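Local coordinates for luciferase-like enzymeAMP-CoA-ligase (Zophobas atratus, PDB 4W8O), which probably activates carboxylic acid substrates with ATP as an AMP-forming CoA ligase of the ANL superfamily, resembling beetle luciferases, at residues K65-C76 and V116-S127. Residues are numbered along the deposited sequence; the frame is centred on the assembly and turned at random.
Sequences KGITSTDVVCFC and VTPRIIFVEEES
V72 and R119 start a ladder of backbone hydrogen bonds that joins strands 72-76 and 120-124 in parallel, their axes 12° apart. R119 N donates to V72 O at 3.0 Å; C74 then donates from N to I120 O and accepts at O from F122 N, and C76 does likewise with F122 O and E124 N. The C76 N to F122 O bond, at 2.8 Å, is nearly straight. The backbones of V73 and F75 hydrogen-bond on the other side to K96, V98 and L100. Before the ladder begins, a water accepts from V72 N and donates to T117 O.

The R119 side chain, CG anti to the backbone N (chi1 179°) and the chain extended to NE, reaches back to lay its guanidinium against the G66-I67 backbone. I67 CD1 packs on its CD, and the guanidinium meets D71 in a salt bridge, R119 NH1 to D71 OD2 3.2 Å, with the two planes 82° apart; NH2 adds a weak, bent bond to K65 O. D71 OD2 also accepts from T68 N at 3.0 Å, on its anti side. With an alanine in place of D71, R119 would probably lose its carboxylate mate, T68 N its acceptor, and the turn from T68 to D71 a tie across its ends.

On one face of the sheet F75 and F122 lie side by side, near parallel but barely overlapping (F75 CE2 to F122 CD1, 3.6 Å), and V73 CG1 sits at the F122 ring edge; helix 85-92 touches both rings through P86. The other face carries C74 and C76, whose CB atoms flank I121 CD1. The chain passes from 72-76 through helix 85-92 to strand 96-99 on its far edge, then through helix 106-116 back to 120-124, building the parallel alpha/beta sheet of the large N-terminal domain of adenylate-forming ANL enzymes.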
# COMPACT_ATOMS: atom_id res chain seq x y z
N LYS A 65 -17.78 10.09 19.57
CA LYS A 65 -17.56 11.39 18.92
C LYS A 65 -18.45 11.61 17.70
O LYS A 65 -18.38 12.67 17.07
CB LYS A 65 -16.10 11.55 18.48
CG LYS A 65 -15.08 11.66 19.60
CD LYS A 65 -13.70 11.79 18.96
CE LYS A 65 -12.63 12.14 19.97
NZ LYS A 65 -12.76 13.52 20.52
N GLY A 66 -19.26 10.62 17.35
CA GLY A 66 -20.23 10.74 16.27
C GLY A 66 -19.74 10.26 14.91
O GLY A 66 -20.39 10.54 13.90
N ILE A 67 -18.62 9.53 14.87
CA ILE A 67 -18.07 8.99 13.63
C ILE A 67 -18.93 7.83 13.12
O ILE A 67 -19.29 6.93 13.88
CB ILE A 67 -16.61 8.50 13.81
CG1 ILE A 67 -15.68 9.68 14.11
CG2 ILE A 67 -16.12 7.75 12.57
CD1 ILE A 67 -15.51 10.68 13.00
N THR A 68 -19.26 7.88 11.83
CA THR A 68 -19.98 6.80 11.18
C THR A 68 -19.35 6.55 9.82
O THR A 68 -18.36 7.19 9.45
CB THR A 68 -21.48 7.14 11.01
OG1 THR A 68 -21.61 8.26 10.13
CG2 THR A 68 -22.12 7.47 12.36
N SER A 69 -19.92 5.62 9.07
CA SER A 69 -19.33 5.21 7.81
C SER A 69 -19.21 6.32 6.76
O SER A 69 -18.40 6.21 5.84
CB SER A 69 -20.13 4.04 7.23
OG SER A 69 -21.37 4.49 6.76
N THR A 70 -20.01 7.38 6.87
CA THR A 70 -19.95 8.48 5.90
C THR A 70 -18.77 9.44 6.11
O THR A 70 -18.42 10.19 5.22
CB THR A 70 -21.27 9.28 5.88
OG1 THR A 70 -21.61 9.69 7.21
CG2 THR A 70 -22.42 8.45 5.31
N ASP A 71 -18.14 9.40 7.28
CA ASP A 71 -17.05 10.31 7.59
C ASP A 71 -15.72 9.88 7.01
O ASP A 71 -15.48 8.70 6.80
CB ASP A 71 -16.89 10.47 9.10
CG ASP A 71 -18.08 11.11 9.74
OD1 ASP A 71 -18.50 12.18 9.27
OD2 ASP A 71 -18.61 10.54 10.72
N VAL A 72 -14.86 10.86 6.76
CA VAL A 72 -13.47 10.62 6.35
C VAL A 72 -12.56 10.88 7.54
O VAL A 72 -12.68 11.90 8.20
CB VAL A 72 -13.06 11.57 5.21
CG1 VAL A 72 -11.57 11.44 4.88
CG2 VAL A 72 -13.90 11.30 3.97
N VAL A 73 -11.65 9.95 7.82
CA VAL A 73 -10.68 10.13 8.89
C VAL A 73 -9.30 10.13 8.24
O VAL A 73 -8.94 9.22 7.49
CB VAL A 73 -10.75 9.03 9.96
CG1 VAL A 73 -9.75 9.30 11.07
CG2 VAL A 73 -12.16 8.94 10.53
N CYS A 74 -8.54 11.16 8.55
CA CYS A 74 -7.26 11.40 7.92
C CYS A 74 -6.09 11.16 8.88
O CYS A 74 -6.25 11.28 10.09
CB CYS A 74 -7.25 12.83 7.43
SG CYS A 74 -5.91 13.19 6.30
N PHE A 75 -4.94 10.81 8.33
CA PHE A 75 -3.74 10.49 9.12
C PHE A 75 -2.52 11.18 8.53
O PHE A 75 -2.30 11.13 7.32
CB PHE A 75 -3.53 8.97 9.18
CG PHE A 75 -4.73 8.26 9.70
CD1 PHE A 75 -5.76 7.92 8.85
CD2 PHE A 75 -4.87 8.01 11.06
CE1 PHE A 75 -6.90 7.31 9.34
CE2 PHE A 75 -6.00 7.40 11.55
CZ PHE A 75 -7.02 7.05 10.70
N CYS A 76 -1.75 11.86 9.37
CA CYS A 76 -0.46 12.42 8.97
C CYS A 76 0.64 12.02 9.95
O CYS A 76 0.88 12.70 10.96
CB CYS A 76 -0.53 13.93 8.84
SG CYS A 76 0.93 14.61 8.03
N VAL A 116 -10.66 15.97 0.40
CA VAL A 116 -11.31 14.97 1.24
C VAL A 116 -12.02 15.50 2.50
O VAL A 116 -12.76 14.76 3.14
CB VAL A 116 -10.34 13.82 1.61
CG1 VAL A 116 -9.71 13.23 0.35
CG2 VAL A 116 -9.26 14.27 2.60
N THR A 117 -11.78 16.77 2.84
CA THR A 117 -12.46 17.46 3.95
C THR A 117 -12.76 16.53 5.14
O THR A 117 -13.91 16.21 5.39
CB THR A 117 -13.76 18.13 3.47
OG1 THR A 117 -14.65 17.14 2.92
CG2 THR A 117 -13.47 19.19 2.39
N PRO A 118 -11.71 16.12 5.87
CA PRO A 118 -11.88 15.11 6.92
C PRO A 118 -12.55 15.63 8.19
O PRO A 118 -12.50 16.82 8.49
CB PRO A 118 -10.45 14.65 7.21
CG PRO A 118 -9.57 15.78 6.79
CD PRO A 118 -10.33 16.64 5.81
N ARG A 119 -13.19 14.73 8.92
CA ARG A 119 -13.83 15.07 10.17
C ARG A 119 -12.82 15.08 11.30
O ARG A 119 -12.92 15.87 12.23
CB ARG A 119 -14.93 14.08 10.49
CG ARG A 119 -15.62 14.39 11.80
CD ARG A 119 -17.01 13.84 11.80
NE ARG A 119 -17.61 13.92 13.11
CZ ARG A 119 -18.86 13.53 13.37
NH1 ARG A 119 -19.61 13.04 12.39
NH2 ARG A 119 -19.34 13.63 14.61
N ILE A 120 -11.86 14.18 11.23
CA ILE A 120 -10.79 14.10 12.20
C ILE A 120 -9.51 13.86 11.44
O ILE A 120 -9.52 13.16 10.41
CB ILE A 120 -10.98 12.93 13.18
CG1 ILE A 120 -12.19 13.16 14.08
CG2 ILE A 120 -9.73 12.75 14.04
CD1 ILE A 120 -12.62 11.94 14.86
N ILE A 121 -8.43 14.43 11.94
CA ILE A 121 -7.09 14.07 11.48
C ILE A 121 -6.19 13.72 12.66
O ILE A 121 -6.03 14.51 13.59
CB ILE A 121 -6.46 15.16 10.57
CG1 ILE A 121 -5.00 14.80 10.27
CG2 ILE A 121 -6.52 16.52 11.22
CD1 ILE A 121 -4.45 15.50 9.05
N PHE A 122 -5.64 12.51 12.62
CA PHE A 122 -4.60 12.08 13.56
C PHE A 122 -3.24 12.51 13.03
O PHE A 122 -2.91 12.24 11.87
CB PHE A 122 -4.62 10.55 13.74
CG PHE A 122 -5.81 10.05 14.52
CD1 PHE A 122 -7.05 9.90 13.91
CD2 PHE A 122 -5.69 9.71 15.86
CE1 PHE A 122 -8.15 9.43 14.63
CE2 PHE A 122 -6.78 9.25 16.58
CZ PHE A 122 -8.01 9.11 15.96
N VAL A 123 -2.45 13.16 13.88
CA VAL A 123 -1.18 13.76 13.45
C VAL A 123 -0.04 13.50 14.43
O VAL A 123 -0.21 13.59 15.64
CB VAL A 123 -1.36 15.28 13.25
CG1 VAL A 123 -1.56 15.99 14.58
CG2 VAL A 123 -0.18 15.89 12.50
N GLU A 124 1.13 13.17 13.90
CA GLU A 124 2.35 13.08 14.70
C GLU A 124 2.73 14.47 15.19
O GLU A 124 2.43 15.47 14.53
CB GLU A 124 3.50 12.46 13.90
CG GLU A 124 3.91 13.27 12.67
CD GLU A 124 5.05 12.67 11.87
OE1 GLU A 124 5.43 11.50 12.09
OE2 GLU A 124 5.58 13.40 11.00
N GLU A 125 3.41 14.54 16.33
CA GLU A 125 3.85 15.83 16.89
C GLU A 125 4.65 16.67 15.88
O GLU A 125 4.49 17.89 15.80
CB GLU A 125 4.70 15.62 18.14
CG GLU A 125 3.89 15.20 19.36
CD GLU A 125 4.76 14.95 20.59
OE1 GLU A 125 6.00 14.92 20.47
OE2 GLU A 125 4.20 14.77 21.69
N GLU A 126 5.48 15.99 15.09
CA GLU A 126 6.38 16.66 14.16
C GLU A 126 5.66 17.30 12.97
O GLU A 126 6.20 18.15 12.30
CB GLU A 126 7.41 15.66 13.62
CG GLU A 126 8.32 15.03 14.67
CD GLU A 126 7.67 13.88 15.44
OE1 GLU A 126 6.51 13.51 15.15
OE2 GLU A 126 8.33 13.36 16.37
N SER A 127 4.43 16.87 12.71
CA SER A 127 3.66 17.37 11.58
C SER A 127 2.48 18.23 12.05
O SER A 127 1.64 18.62 11.24
CB SER A 127 3.17 16.18 10.74
OG SER A 127 4.26 15.45 10.17
O HOH W 1 -15.69 13.68 6.42